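Local coordinates for protein preproptth (Bombyx mori, PDB 5AOQ) that acts as a dimeric cystine-knot neurohormone that binds the receptor tyrosine kinase Torso and probably sets the timing of insect metamorphosis, at residues G27-P32 / L64-T69; I35-C40 / H90-A95; K55-S60 / A95-R100; S60-K65 / W85-H90. The protein carries 1 engineered substitution. All blocks are in the same frame, centred on the assembly; numbering follows the deposited sequence.

Interaction 1. Residues G27-P32 / L64-T69; sequences GENSVP and LKRRET
At one end of the long hairpin of this cystine-knot hormone, residues 27-32 of the loop joining strands 20-24 and 35-39 pack N29 against R66 just beyond the end of strand 55-65. The two segments run in almost exactly opposite directions, and each makes a type I turn here, from G27 to S30 and from R66 to T69. The arginine works mainly through its aliphatic part: R66 CG lies 3.3 Å from N29 O, and R66 CD is 3.6 Å from N29 CB. A bend at chi3 (67°) then takes the guanidinium away from the line of the CB-CG-CD chain, so that N29 OD1 meets it only obliquely, 4.2 Å from R66 NE. On the far side of the amide, N29 ND2 is 3.7 Å from E68 OE2, with the amide and carboxylate planes nearly perpendicular. Nearer the sheet, V31 and L64 lie side by side, V31 CG2 being 3.9 Å from L64 CB; W85 also packs on both. S30 keeps its hydroxyl on its own loop, bonding to L26 O, while L64 meets its counterpart, L64 of the second subunit. R67 and E68 also pack on receptor chains of Torso. Between these two segments the joint thus rests on van der Waals contact and on polar groups set too far apart for hydrogen bonds.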
loop_
_atom_site.group_PDB
_atom_site.type_symbol
_atom_site.label_atom_id
_atom_site.label_comp_id
_atom_site.label_asym_id
_atom_site.label_seq_id
_atom_site.Cartn_x
_atom_site.Cartn_y
_atom_site.Cartn_z
ATOM N N GLY D 27 -4.283 3.744 12.362
ATOM C CA GLY D 27 -4.121 2.406 12.897
ATOM C C GLY D 27 -3.085 1.598 12.139
ATOM O O GLY D 27 -2.671 1.964 11.040
ATOM N N GLU D 28 -2.662 0.491 12.740
ATOM C CA GLU D 28 -1.654 -0.372 12.142
ATOM C C GLU D 28 -2.261 -1.197 11.007
ATOM O O GLU D 28 -1.541 -1.822 10.227
ATOM C CB GLU D 28 -1.044 -1.285 13.208
ATOM C CG GLU D 28 0.221 -2.005 12.773
ATOM C CD GLU D 28 0.887 -2.746 13.914
ATOM O OE1 GLU D 28 0.247 -2.904 14.976
ATOM O OE2 GLU D 28 2.052 -3.167 13.755
ATOM N N ASN D 29 -3.588 -1.192 10.921
ATOM C CA ASN D 29 -4.299 -1.939 9.891
ATOM C C ASN D 29 -4.091 -1.360 8.493
ATOM O O ASN D 29 -4.315 -2.040 7.492
ATOM C CB ASN D 29 -5.794 -1.978 10.212
ATOM C CG ASN D 29 -6.112 -2.865 11.400
ATOM O OD1 ASN D 29 -5.211 -3.347 12.087
ATOM N ND2 ASN D 29 -7.397 -3.087 11.646
ATOM N N SER D 30 -3.661 -0.103 8.428
ATOM C CA SER D 30 -3.405 0.555 7.151
ATOM C C SER D 30 -1.997 0.239 6.665
ATOM O O SER D 30 -1.050 0.228 7.455
ATOM C CB SER D 30 -3.588 2.069 7.277
ATOM O OG SER D 30 -4.905 2.393 7.690
ATOM N N VAL D 31 -1.859 -0.022 5.369
ATOM C CA VAL D 31 -0.550 -0.301 4.793
ATOM C C VAL D 31 0.322 0.945 4.930
ATOM O O VAL D 31 1.425 0.867 5.471
ATOM C CB VAL D 31 -0.658 -0.755 3.316
ATOM C CG1 VAL D 31 0.709 -0.743 2.632
ATOM C CG2 VAL D 31 -1.286 -2.133 3.238
ATOM N N PRO D 32 -0.168 2.101 4.449
ATOM C CA PRO D 32 0.493 3.351 4.825
ATOM C C PRO D 32 0.001 3.808 6.192
ATOM O O PRO D 32 -1.008 4.508 6.274
ATOM C CB PRO D 32 0.067 4.317 3.721
ATOM C CG PRO D 32 -1.281 3.835 3.326
ATOM C CD PRO D 32 -1.241 2.333 3.464
ATOM N N LEU D 64 -5.103 1.121 1.872
ATOM C CA LEU D 64 -5.623 -0.240 1.760
ATOM C C LEU D 64 -6.217 -0.723 3.083
ATOM O O LEU D 64 -5.641 -0.494 4.147
ATOM C CB LEU D 64 -4.516 -1.198 1.312
ATOM C CG LEU D 64 -3.856 -0.916 -0.042
ATOM C CD1 LEU D 64 -2.782 -1.949 -0.336
ATOM C CD2 LEU D 64 -4.881 -0.889 -1.158
ATOM N N LYS D 65 -7.368 -1.390 3.006
ATOM C CA LYS D 65 -8.048 -1.917 4.191
ATOM C C LYS D 65 -7.801 -3.420 4.356
ATOM O O LYS D 65 -7.344 -4.082 3.426
ATOM C CB LYS D 65 -9.551 -1.634 4.112
ATOM C CG LYS D 65 -9.901 -0.158 3.948
ATOM C CD LYS D 65 -9.590 0.660 5.199
ATOM C CE LYS D 65 -10.607 0.411 6.304
ATOM N NZ LYS D 65 -10.368 1.278 7.492
ATOM N N ARG D 66 -8.123 -3.950 5.536
ATOM C CA ARG D 66 -7.752 -5.317 5.910
ATOM C C ARG D 66 -8.931 -6.302 5.919
ATOM O O ARG D 66 -10.019 -5.993 5.432
ATOM C CB ARG D 66 -7.070 -5.294 7.285
ATOM C CG ARG D 66 -5.576 -5.034 7.223
ATOM C CD ARG D 66 -4.954 -5.052 8.609
ATOM N NE ARG D 66 -4.994 -6.379 9.223
ATOM C CZ ARG D 66 -4.046 -7.303 9.092
ATOM N NH1 ARG D 66 -2.964 -7.064 8.362
ATOM N NH2 ARG D 66 -4.181 -8.477 9.696
ATOM N N ARG D 67 -8.684 -7.488 6.475
ATOM C CA ARG D 67 -9.635 -8.597 6.479
ATOM C C ARG D 67 -10.975 -8.264 7.136
ATOM O O ARG D 67 -12.022 -8.727 6.685
ATOM C CB ARG D 67 -9.021 -9.802 7.200
ATOM C CG ARG D 67 -7.642 -10.220 6.692
ATOM C CD ARG D 67 -6.985 -11.239 7.617
ATOM N NE ARG D 67 -6.832 -10.736 8.980
ATOM C CZ ARG D 67 -6.151 -11.356 9.939
ATOM N NH1 ARG D 67 -5.544 -12.509 9.694
ATOM N NH2 ARG D 67 -6.071 -10.818 11.149
ATOM N N GLU D 68 -10.933 -7.474 8.207
ATOM C CA GLU D 68 -12.122 -7.181 9.008
ATOM C C GLU D 68 -13.271 -6.618 8.172
ATOM O O GLU D 68 -14.440 -6.764 8.530
ATOM C CB GLU D 68 -11.780 -6.192 10.125
ATOM C CG GLU D 68 -10.725 -6.690 11.099
ATOM C CD GLU D 68 -10.419 -5.681 12.189
ATOM O OE1 GLU D 68 -11.177 -4.696 12.321
ATOM O OE2 GLU D 68 -9.417 -5.868 12.912
ATOM N N THR D 69 -12.930 -5.977 7.060
ATOM C CA THR D 69 -13.924 -5.361 6.192
ATOM C C THR D 69 -14.593 -6.405 5.299
ATOM O O THR D 69 -14.028 -7.468 5.041
ATOM C CB THR D 69 -13.285 -4.269 5.306
ATOM O OG1 THR D 69 -12.380 -3.481 6.090
ATOM C CG2 THR D 69 -14.349 -3.361 4.698
#

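Interaction 2. Residues I35-C40 / H90-A95; sequences IETRNC and HPVSVA
R38 on strand 35-39 meets S93 and V94 where segments 35-39 and 90-95 cross at 60°, their axes 4.5 Å apart. The close-packed part lies at this crossing. R38 N donates to S93 O at 2.9 Å, from well above the carbonyl plane, and the S93 hydroxyl turns back to R38 O, although the modelled separation is too short to be trusted. Beside them T37 CG2 is 3.6 Å from V92 CG2. Extended from CG to NE, the R38 side chain runs past the V94 carbonyl, which sits at the edge of the guanidinium. NE and NH2 together grip one oxygen, E36 OE2, at 2.9 Å and 3.0 Å from the same face of the carboxylate; NH2 also bonds to L58 O of the second subunit, so a buried charge has partners in both chains. Shortening R38 to alanine is likely to leave the E36 carboxylate without its main counter-charge and L58 O of the second subunit without this donor. Away from the crossing the contact thins out: the methyls I35 CG2 and V92 CG2 stand 4.3 Å apart, and P91 is exposed. At the other end C40 is joined to C96, and with C17-C54 and C48-C98 this disulfide completes the I-IV, II-V, III-VI order of the cystine-knot growth-factor fold.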
loop_
_atom_site.group_PDB
_atom_site.type_symbol
_atom_site.label_atom_id
_atom_site.label_comp_id
_atom_site.label_asym_id
_atom_site.label_seq_id
_atom_site.Cartn_x
_atom_site.Cartn_y
_atom_site.Cartn_z
ATOM N N ILE D 35 0.559 8.914 8.185
ATOM C CA ILE D 35 0.294 9.840 7.086
ATOM C C ILE D 35 0.691 11.260 7.473
ATOM O O ILE D 35 0.437 11.704 8.592
ATOM C CB ILE D 35 -1.201 9.808 6.670
ATOM C CG1 ILE D 35 -1.432 8.800 5.546
ATOM C CG2 ILE D 35 -1.690 11.180 6.200
ATOM C CD1 ILE D 35 -0.858 7.427 5.805
ATOM N N GLU D 36 1.313 11.963 6.531
ATOM C CA GLU D 36 1.725 13.346 6.737
ATOM C C GLU D 36 0.586 14.303 6.397
ATOM O O GLU D 36 0.064 14.285 5.282
ATOM C CB GLU D 36 2.960 13.663 5.888
ATOM C CG GLU D 36 3.473 15.088 6.031
ATOM C CD GLU D 36 4.729 15.337 5.218
ATOM O OE1 GLU D 36 5.363 14.355 4.779
ATOM O OE2 GLU D 36 5.083 16.517 5.015
ATOM N N THR D 37 0.204 15.133 7.366
ATOM C CA THR D 37 -0.880 16.096 7.184
ATOM C C THR D 37 -0.399 17.519 7.457
ATOM O O THR D 37 0.074 17.818 8.552
ATOM C CB THR D 37 -2.071 15.780 8.114
ATOM O OG1 THR D 37 -2.522 14.441 7.878
ATOM C CG2 THR D 37 -3.223 16.750 7.876
ATOM N N ARG D 38 -0.535 18.391 6.460
ATOM C CA ARG D 38 -0.106 19.784 6.578
ATOM C C ARG D 38 -1.307 20.716 6.697
ATOM O O ARG D 38 -1.868 21.147 5.689
ATOM C CB ARG D 38 0.747 20.182 5.371
ATOM C CG ARG D 38 1.999 19.338 5.196
ATOM C CD ARG D 38 2.672 19.607 3.863
ATOM N NE ARG D 38 3.849 18.768 3.663
ATOM C CZ ARG D 38 4.557 18.723 2.540
ATOM N NH1 ARG D 38 4.212 19.472 1.499
ATOM N NH2 ARG D 38 5.612 17.924 2.453
ATOM N N ASN D 39 -1.686 21.040 7.929
ATOM C CA ASN D 39 -2.844 21.894 8.175
ATOM C C ASN D 39 -2.448 23.366 8.205
ATOM O O ASN D 39 -1.285 23.704 7.998
ATOM C CB ASN D 39 -3.521 21.508 9.491
ATOM C CG ASN D 39 -3.928 20.050 9.530
ATOM O OD1 ASN D 39 -3.458 19.284 10.372
ATOM N ND2 ASN D 39 -4.805 19.656 8.613
ATOM N N CYS D 40 -3.423 24.235 8.456
ATOM C CA CYS D 40 -3.171 25.668 8.570
ATOM C C CYS D 40 -3.021 26.070 10.032
ATOM O O CYS D 40 -3.996 26.443 10.686
ATOM C CB CYS D 40 -4.300 26.471 7.923
ATOM S SG CYS D 40 -4.453 26.280 6.129
ATOM N N HIS D 90 -8.418 8.913 0.169
ATOM C CA HIS D 90 -8.329 9.621 1.437
ATOM C C HIS D 90 -7.822 11.043 1.216
ATOM O O HIS D 90 -6.622 11.253 1.034
ATOM C CB HIS D 90 -7.407 8.871 2.398
ATOM C CG HIS D 90 -7.501 9.336 3.818
ATOM N ND1 HIS D 90 -8.698 9.431 4.493
ATOM C CD2 HIS D 90 -6.544 9.728 4.692
ATOM C CE1 HIS D 90 -8.476 9.864 5.720
ATOM N NE2 HIS D 90 -7.177 10.051 5.868
ATOM N N PRO D 91 -8.739 12.027 1.213
ATOM C CA PRO D 91 -8.292 13.415 1.087
ATOM C C PRO D 91 -7.612 13.897 2.360
ATOM O O PRO D 91 -8.101 13.615 3.455
ATOM C CB PRO D 91 -9.590 14.181 0.828
ATOM C CG PRO D 91 -10.641 13.358 1.472
ATOM C CD PRO D 91 -10.207 11.930 1.304
ATOM N N VAL D 92 -6.494 14.599 2.214
ATOM C CA VAL D 92 -5.776 15.132 3.365
ATOM C C VAL D 92 -5.183 16.500 3.039
ATOM O O VAL D 92 -4.817 16.774 1.895
ATOM C CB VAL D 92 -4.655 14.163 3.818
ATOM C CG1 VAL D 92 -3.609 13.988 2.720
ATOM C CG2 VAL D 92 -4.011 14.643 5.112
ATOM N N SER D 93 -5.100 17.357 4.051
ATOM C CA SER D 93 -4.465 18.657 3.895
ATOM C C SER D 93 -2.991 18.471 3.574
ATOM O O SER D 93 -2.294 17.718 4.253
ATOM C CB SER D 93 -4.626 19.500 5.160
ATOM O OG SER D 93 -4.047 20.782 4.990
ATOM N N VAL D 94 -2.524 19.159 2.536
ATOM C CA VAL D 94 -1.151 19.001 2.072
ATOM C C VAL D 94 -0.495 20.361 1.815
ATOM O O VAL D 94 0.673 20.440 1.434
ATOM C CB VAL D 94 -1.108 18.134 0.793
ATOM C CG1 VAL D 94 -1.517 18.942 -0.442
ATOM C CG2 VAL D 94 0.268 17.523 0.615
ATOM N N ALA D 95 -1.253 21.432 2.027
ATOM C CA ALA D 95 -0.724 22.783 1.902
ATOM C C ALA D 95 -1.735 23.771 2.462
ATOM O O ALA D 95 -2.911 23.439 2.611
ATOM C CB ALA D 95 -0.406 23.110 0.446
#

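Interaction 3. Residues K55-S60 / A95-R100; sequences KESLYS and ACLCTR
K55 and L97 pair at the cystine-knot end of the long antiparallel hairpin, where strand 55-65 starts and strand 86-97 finishes. They form a hydrogen-bonded pair: L97 N donates to K55 O at 3.0 Å, and K55 N points straight at L97 O, though that bond is modelled very short and its length is doubtful. One step along, S57 N gives a nearly linear bond (176°) to A95 O at 2.6 Å. Between these lies the non-hydrogen-bonded pair E56 and C96, where C96 CA-H leans on K55 O and E56 CA-H on A95 O. Segments 55-60 and 95-97 diverge from strict antiparallel, their directions 135° apart, which reflects the strong twist of the hairpin. On the face that carries K55 and L97 the two side chains lie alongside one another. K55 CG sits between the backbone N and the carbonyl carbon (chi1 81°), and from there the extended chain runs beside the leucine, bringing CE to 3.5 Å from L97 CD1; T99 CB flanks the lysine at 4.1 Å from CD. S57 CB meets A95 CB at 3.7 Å. The other face bears E56 and C96, whose sulfur bonds to C40, while C98, two residues on, is linked to C48. Beyond A95 the ladder continues in the same two strands, with S57 bonded to V94 and Y59 to V92; strand 35-39 of the same chain crosses over strand 86-97, and A95 and L97 pack on A95 and L97 of the second subunit.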
loop_
_atom_site.group_PDB
_atom_site.type_symbol
_atom_site.label_atom_id
_atom_site.label_comp_id
_atom_site.label_asym_id
_atom_site.label_seq_id
_atom_site.Cartn_x
_atom_site.Cartn_y
_atom_site.Cartn_z
ATOM N N LYS D 55 -6.902 28.493 2.958
ATOM C CA LYS D 55 -7.545 27.200 2.768
ATOM C C LYS D 55 -6.552 26.115 3.124
ATOM O O LYS D 55 -5.352 26.367 3.176
ATOM C CB LYS D 55 -8.004 27.007 1.312
ATOM C CG LYS D 55 -6.875 26.564 0.352
ATOM C CD LYS D 55 -7.368 26.180 -1.036
ATOM C CE LYS D 55 -6.186 25.790 -1.919
ATOM N NZ LYS D 55 -6.565 25.123 -3.193
ATOM N N GLU D 56 -7.058 24.912 3.361
ATOM C CA GLU D 56 -6.203 23.749 3.519
ATOM C C GLU D 56 -6.320 22.962 2.219
ATOM O O GLU D 56 -7.415 22.571 1.812
ATOM C CB GLU D 56 -6.596 22.922 4.747
ATOM C CG GLU D 56 -7.971 22.279 4.707
ATOM C CD GLU D 56 -8.268 21.480 5.962
ATOM O OE1 GLU D 56 -7.339 21.271 6.770
ATOM O OE2 GLU D 56 -9.430 21.060 6.141
ATOM N N SER D 57 -5.192 22.761 1.548
ATOM C CA SER D 57 -5.190 22.116 0.242
ATOM C C SER D 57 -5.412 20.617 0.380
ATOM O O SER D 57 -4.526 19.884 0.812
ATOM C CB SER D 57 -3.876 22.391 -0.487
ATOM O OG SER D 57 -3.897 21.850 -1.796
ATOM N N LEU D 58 -6.607 20.170 0.008
ATOM C CA LEU D 58 -6.950 18.758 0.087
ATOM C C LEU D 58 -6.343 17.969 -1.066
ATOM O O LEU D 58 -6.445 18.365 -2.228
ATOM C CB LEU D 58 -8.469 18.578 0.090
ATOM C CG LEU D 58 -9.225 19.162 1.284
ATOM C CD1 LEU D 58 -10.724 19.035 1.067
ATOM C CD2 LEU D 58 -8.811 18.486 2.585
ATOM N N TYR D 59 -5.708 16.851 -0.728
ATOM C CA TYR D 59 -5.121 15.955 -1.717
ATOM C C TYR D 59 -5.511 14.518 -1.396
ATOM O O TYR D 59 -5.378 14.073 -0.255
ATOM C CB TYR D 59 -3.600 16.105 -1.751
ATOM C CG TYR D 59 -2.920 15.205 -2.758
ATOM C CD1 TYR D 59 -2.744 15.611 -4.075
ATOM C CD2 TYR D 59 -2.451 13.950 -2.394
ATOM C CE1 TYR D 59 -2.124 14.792 -5.000
ATOM C CE2 TYR D 59 -1.829 13.124 -3.310
ATOM C CZ TYR D 59 -1.668 13.549 -4.612
ATOM O OH TYR D 59 -1.049 12.730 -5.527
ATOM N N SER D 60 -5.995 13.802 -2.406
ATOM C CA SER D 60 -6.473 12.434 -2.226
ATOM C C SER D 60 -5.352 11.411 -2.365
ATOM O O SER D 60 -4.683 11.348 -3.396
ATOM C CB SER D 60 -7.580 12.119 -3.236
ATOM O OG SER D 60 -8.742 12.886 -2.978
ATOM N N ALA D 95 -1.253 21.432 2.027
ATOM C CA ALA D 95 -0.724 22.783 1.902
ATOM C C ALA D 95 -1.735 23.771 2.462
ATOM O O ALA D 95 -2.911 23.439 2.611
ATOM C CB ALA D 95 -0.406 23.110 0.446
ATOM N N CYS D 96 -1.269 24.974 2.783
ATOM C CA CYS D 96 -2.151 26.050 3.218
ATOM C C CYS D 96 -2.033 27.217 2.242
ATOM O O CYS D 96 -0.960 27.803 2.095
ATOM C CB CYS D 96 -1.817 26.496 4.642
ATOM S SG CYS D 96 -3.076 27.570 5.370
ATOM N N LEU D 97 -3.140 27.547 1.579
ATOM C CA LEU D 97 -3.132 28.521 0.492
ATOM C C LEU D 97 -4.215 29.583 0.686
ATOM O O LEU D 97 -5.268 29.307 1.254
ATOM C CB LEU D 97 -3.317 27.799 -0.844
ATOM C CG LEU D 97 -2.306 26.672 -1.099
ATOM C CD1 LEU D 97 -2.680 25.841 -2.320
ATOM C CD2 LEU D 97 -0.904 27.236 -1.258
ATOM N N CYS D 98 -3.948 30.795 0.207
ATOM C CA CYS D 98 -4.825 31.936 0.462
ATOM C C CYS D 98 -5.855 32.145 -0.652
ATOM O O CYS D 98 -5.922 33.221 -1.250
ATOM C CB CYS D 98 -3.987 33.206 0.644
ATOM S SG CYS D 98 -4.924 34.628 1.326
ATOM N N THR D 99 -6.652 31.115 -0.924
ATOM C CA THR D 99 -7.771 31.225 -1.860
ATOM C C THR D 99 -9.052 31.572 -1.107
ATOM O O THR D 99 -9.396 30.918 -0.124
ATOM C CB THR D 99 -7.990 29.916 -2.651
ATOM O OG1 THR D 99 -6.816 29.604 -3.409
ATOM C CG2 THR D 99 -9.184 30.045 -3.600
ATOM N N ARG D 100 -9.764 32.589 -1.584
ATOM C CA ARG D 100 -10.984 33.053 -0.927
ATOM C C ARG D 100 -12.067 31.980 -0.919
ATOM O O ARG D 100 -11.942 30.949 -1.580
ATOM C CB ARG D 100 -11.513 34.311 -1.618
ATOM C CG ARG D 100 -12.089 34.049 -2.995
ATOM C CD ARG D 100 -12.457 35.333 -3.712
ATOM N NE ARG D 100 -13.054 35.054 -5.013
ATOM C CZ ARG D 100 -13.426 35.985 -5.887
ATOM N NH1 ARG D 100 -13.264 37.272 -5.608
ATOM N NH2 ARG D 100 -13.960 35.623 -7.045
#

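Interaction 4. Residues S60-K65 / W85-H90; sequences SITILK and WVAESH
I63 and E88 hold each other with two backbone hydrogen bonds, I63 N to E88 O and E88 N to I63 O, both 2.8 Å and nearly along the C=O axis. They are the middle rungs of an antiparallel beta ladder, the outer half of the long hairpin of the cystine-knot fold. Toward the knot, I61 N reaches H90 O at 2.8 Å while the return bond from H90 N is bent and weak; in the other direction K65 N bonds to V86 O. Beside the rungs, the bent K65 chain passes the E88 carboxylate, but NZ stays 4.5 Å from OE1, a loose attraction short of a salt bridge. I61 and H90 point the same way, I61 CD1 lying at the imidazole edge, and H90 NE2 is hydrogen-bonded to E24 OE2. On the face of T62, L64 and A87, T62 CG2 packs 3.6 Å from A87 CB. At the hairpin's far end, W85 has CG anti to its carbonyl carbon (chi1 -61°), which turns the indole back toward the neighbouring strand. V31 of the same chain and L81 of the second subunit pack on it, and K82 of that subunit makes a cation-pi contact. Were W85 a serine, a gap would probably open beside L64 and V31, and K82 of the second subunit would lose its aromatic partner. The indole meets the strand obliquely, W85 CE3 resting 3.7 Å from L64 CB.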
loop_
_atom_site.group_PDB
_atom_site.type_symbol
_atom_site.label_atom_id
_atom_site.label_comp_id
_atom_site.label_asym_id
_atom_site.label_seq_id
_atom_site.Cartn_x
_atom_site.Cartn_y
_atom_site.Cartn_z
ATOM N N SER D 60 -5.995 13.802 -2.406
ATOM C CA SER D 60 -6.473 12.434 -2.226
ATOM C C SER D 60 -5.352 11.411 -2.365
ATOM O O SER D 60 -4.683 11.348 -3.396
ATOM C CB SER D 60 -7.580 12.119 -3.236
ATOM O OG SER D 60 -8.742 12.886 -2.978
ATOM N N ILE D 61 -5.158 10.615 -1.316
ATOM C CA ILE D 61 -4.206 9.509 -1.341
ATOM C C ILE D 61 -4.953 8.191 -1.162
ATOM O O ILE D 61 -6.072 8.170 -0.646
ATOM C CB ILE D 61 -3.126 9.647 -0.249
ATOM C CG1 ILE D 61 -3.773 9.793 1.132
ATOM C CG2 ILE D 61 -2.230 10.841 -0.548
ATOM C CD1 ILE D 61 -2.793 9.713 2.283
ATOM N N THR D 62 -4.330 7.096 -1.592
ATOM C CA THR D 62 -4.957 5.779 -1.529
ATOM C C THR D 62 -4.456 4.971 -0.332
ATOM O O THR D 62 -3.251 4.868 -0.104
ATOM C CB THR D 62 -4.692 4.981 -2.819
ATOM O OG1 THR D 62 -5.067 5.764 -3.958
ATOM C CG2 THR D 62 -5.481 3.683 -2.819
ATOM N N ILE D 63 -5.396 4.407 0.424
ATOM C CA ILE D 63 -5.076 3.532 1.553
ATOM C C ILE D 63 -5.754 2.173 1.381
ATOM O O ILE D 63 -6.847 2.089 0.822
ATOM C CB ILE D 63 -5.500 4.167 2.901
ATOM C CG1 ILE D 63 -4.593 5.350 3.235
ATOM C CG2 ILE D 63 -5.451 3.149 4.040
ATOM C CD1 ILE D 63 -5.150 6.674 2.803
ATOM N N LEU D 64 -5.103 1.121 1.872
ATOM C CA LEU D 64 -5.623 -0.240 1.760
ATOM C C LEU D 64 -6.217 -0.723 3.083
ATOM O O LEU D 64 -5.641 -0.494 4.147
ATOM C CB LEU D 64 -4.516 -1.198 1.312
ATOM C CG LEU D 64 -3.856 -0.916 -0.042
ATOM C CD1 LEU D 64 -2.782 -1.949 -0.336
ATOM C CD2 LEU D 64 -4.881 -0.889 -1.158
ATOM N N LYS D 65 -7.368 -1.390 3.006
ATOM C CA LYS D 65 -8.048 -1.917 4.191
ATOM C C LYS D 65 -7.801 -3.420 4.356
ATOM O O LYS D 65 -7.344 -4.082 3.426
ATOM C CB LYS D 65 -9.551 -1.634 4.112
ATOM C CG LYS D 65 -9.901 -0.158 3.948
ATOM C CD LYS D 65 -9.590 0.660 5.199
ATOM C CE LYS D 65 -10.607 0.411 6.304
ATOM N NZ LYS D 65 -10.368 1.278 7.492
ATOM N N TRP D 85 -8.217 -7.386 0.582
ATOM C CA TRP D 85 -7.850 -5.969 0.622
ATOM C C TRP D 85 -8.767 -5.095 -0.230
ATOM O O TRP D 85 -9.386 -5.566 -1.185
ATOM C CB TRP D 85 -6.404 -5.786 0.153
ATOM C CG TRP D 85 -5.389 -6.505 0.988
ATOM C CD1 TRP D 85 -5.011 -7.811 0.876
ATOM C CD2 TRP D 85 -4.611 -5.954 2.057
ATOM N NE1 TRP D 85 -4.050 -8.108 1.810
ATOM C CE2 TRP D 85 -3.787 -6.985 2.550
ATOM C CE3 TRP D 85 -4.533 -4.689 2.647
ATOM C CZ2 TRP D 85 -2.897 -6.791 3.604
ATOM C CZ3 TRP D 85 -3.650 -4.499 3.694
ATOM C CH2 TRP D 85 -2.843 -5.543 4.160
ATOM N N VAL D 86 -8.840 -3.817 0.130
ATOM C CA VAL D 86 -9.571 -2.815 -0.641
ATOM C C VAL D 86 -8.896 -1.457 -0.559
ATOM O O VAL D 86 -8.573 -0.974 0.527
ATOM C CB VAL D 86 -11.035 -2.669 -0.168
ATOM C CG1 VAL D 86 -11.715 -1.454 -0.808
ATOM C CG2 VAL D 86 -11.813 -3.927 -0.462
ATOM N N ALA D 87 -8.698 -0.845 -1.724
ATOM C CA ALA D 87 -8.099 0.479 -1.815
ATOM C C ALA D 87 -9.182 1.545 -1.776
ATOM O O ALA D 87 -10.178 1.457 -2.493
ATOM C CB ALA D 87 -7.278 0.605 -3.086
ATOM N N GLU D 88 -8.977 2.552 -0.933
ATOM C CA GLU D 88 -9.921 3.653 -0.806
ATOM C C GLU D 88 -9.185 4.984 -0.819
ATOM O O GLU D 88 -8.050 5.090 -0.347
ATOM C CB GLU D 88 -10.752 3.514 0.471
ATOM C CG GLU D 88 -9.945 3.549 1.760
ATOM C CD GLU D 88 -10.829 3.540 2.993
ATOM O OE1 GLU D 88 -11.388 2.472 3.319
ATOM O OE2 GLU D 88 -10.966 4.603 3.635
ATOM N N SER D 89 -9.849 5.995 -1.367
ATOM C CA SER D 89 -9.297 7.339 -1.438
ATOM C C SER D 89 -9.374 8.025 -0.082
ATOM O O SER D 89 -10.271 7.753 0.716
ATOM C CB SER D 89 -10.041 8.166 -2.489
ATOM O OG SER D 89 -9.562 9.499 -2.518
ATOM N N HIS D 90 -8.418 8.913 0.169
ATOM C CA HIS D 90 -8.329 9.621 1.437
ATOM C C HIS D 90 -7.822 11.043 1.216
ATOM O O HIS D 90 -6.622 11.253 1.034
ATOM C CB HIS D 90 -7.407 8.871 2.398
ATOM C CG HIS D 90 -7.501 9.336 3.818
ATOM N ND1 HIS D 90 -8.698 9.431 4.493
ATOM C CD2 HIS D 90 -6.544 9.728 4.692
ATOM C CE1 HIS D 90 -8.476 9.864 5.720
ATOM N NE2 HIS D 90 -7.177 10.051 5.868
#

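How the interactions relate
Interactions 3 and 4 are two halves of one hairpin, strands 55-65 and 86-97, with centres about 21 Å apart on opposite sides of the chain's centre. Interaction 2 lays strand 35-39 across that hairpin, its centre about 9 Å from that of interaction 3, and the C40-C96 disulfide ties the two together, SG to SG 2.0 Å. It also reaches interaction 4, with which it shares H90, through I35 CG1, 3.7 Å from I61 CD1. Interaction 1 closes the far end, its centre about 9 Å from that of interaction 4, where V31 CG2 lies 3.4 Å from W85 CZ3. All four touch the second subunit, and receptor chains of Torso are reached at residues of interactions 1, 3 and 4.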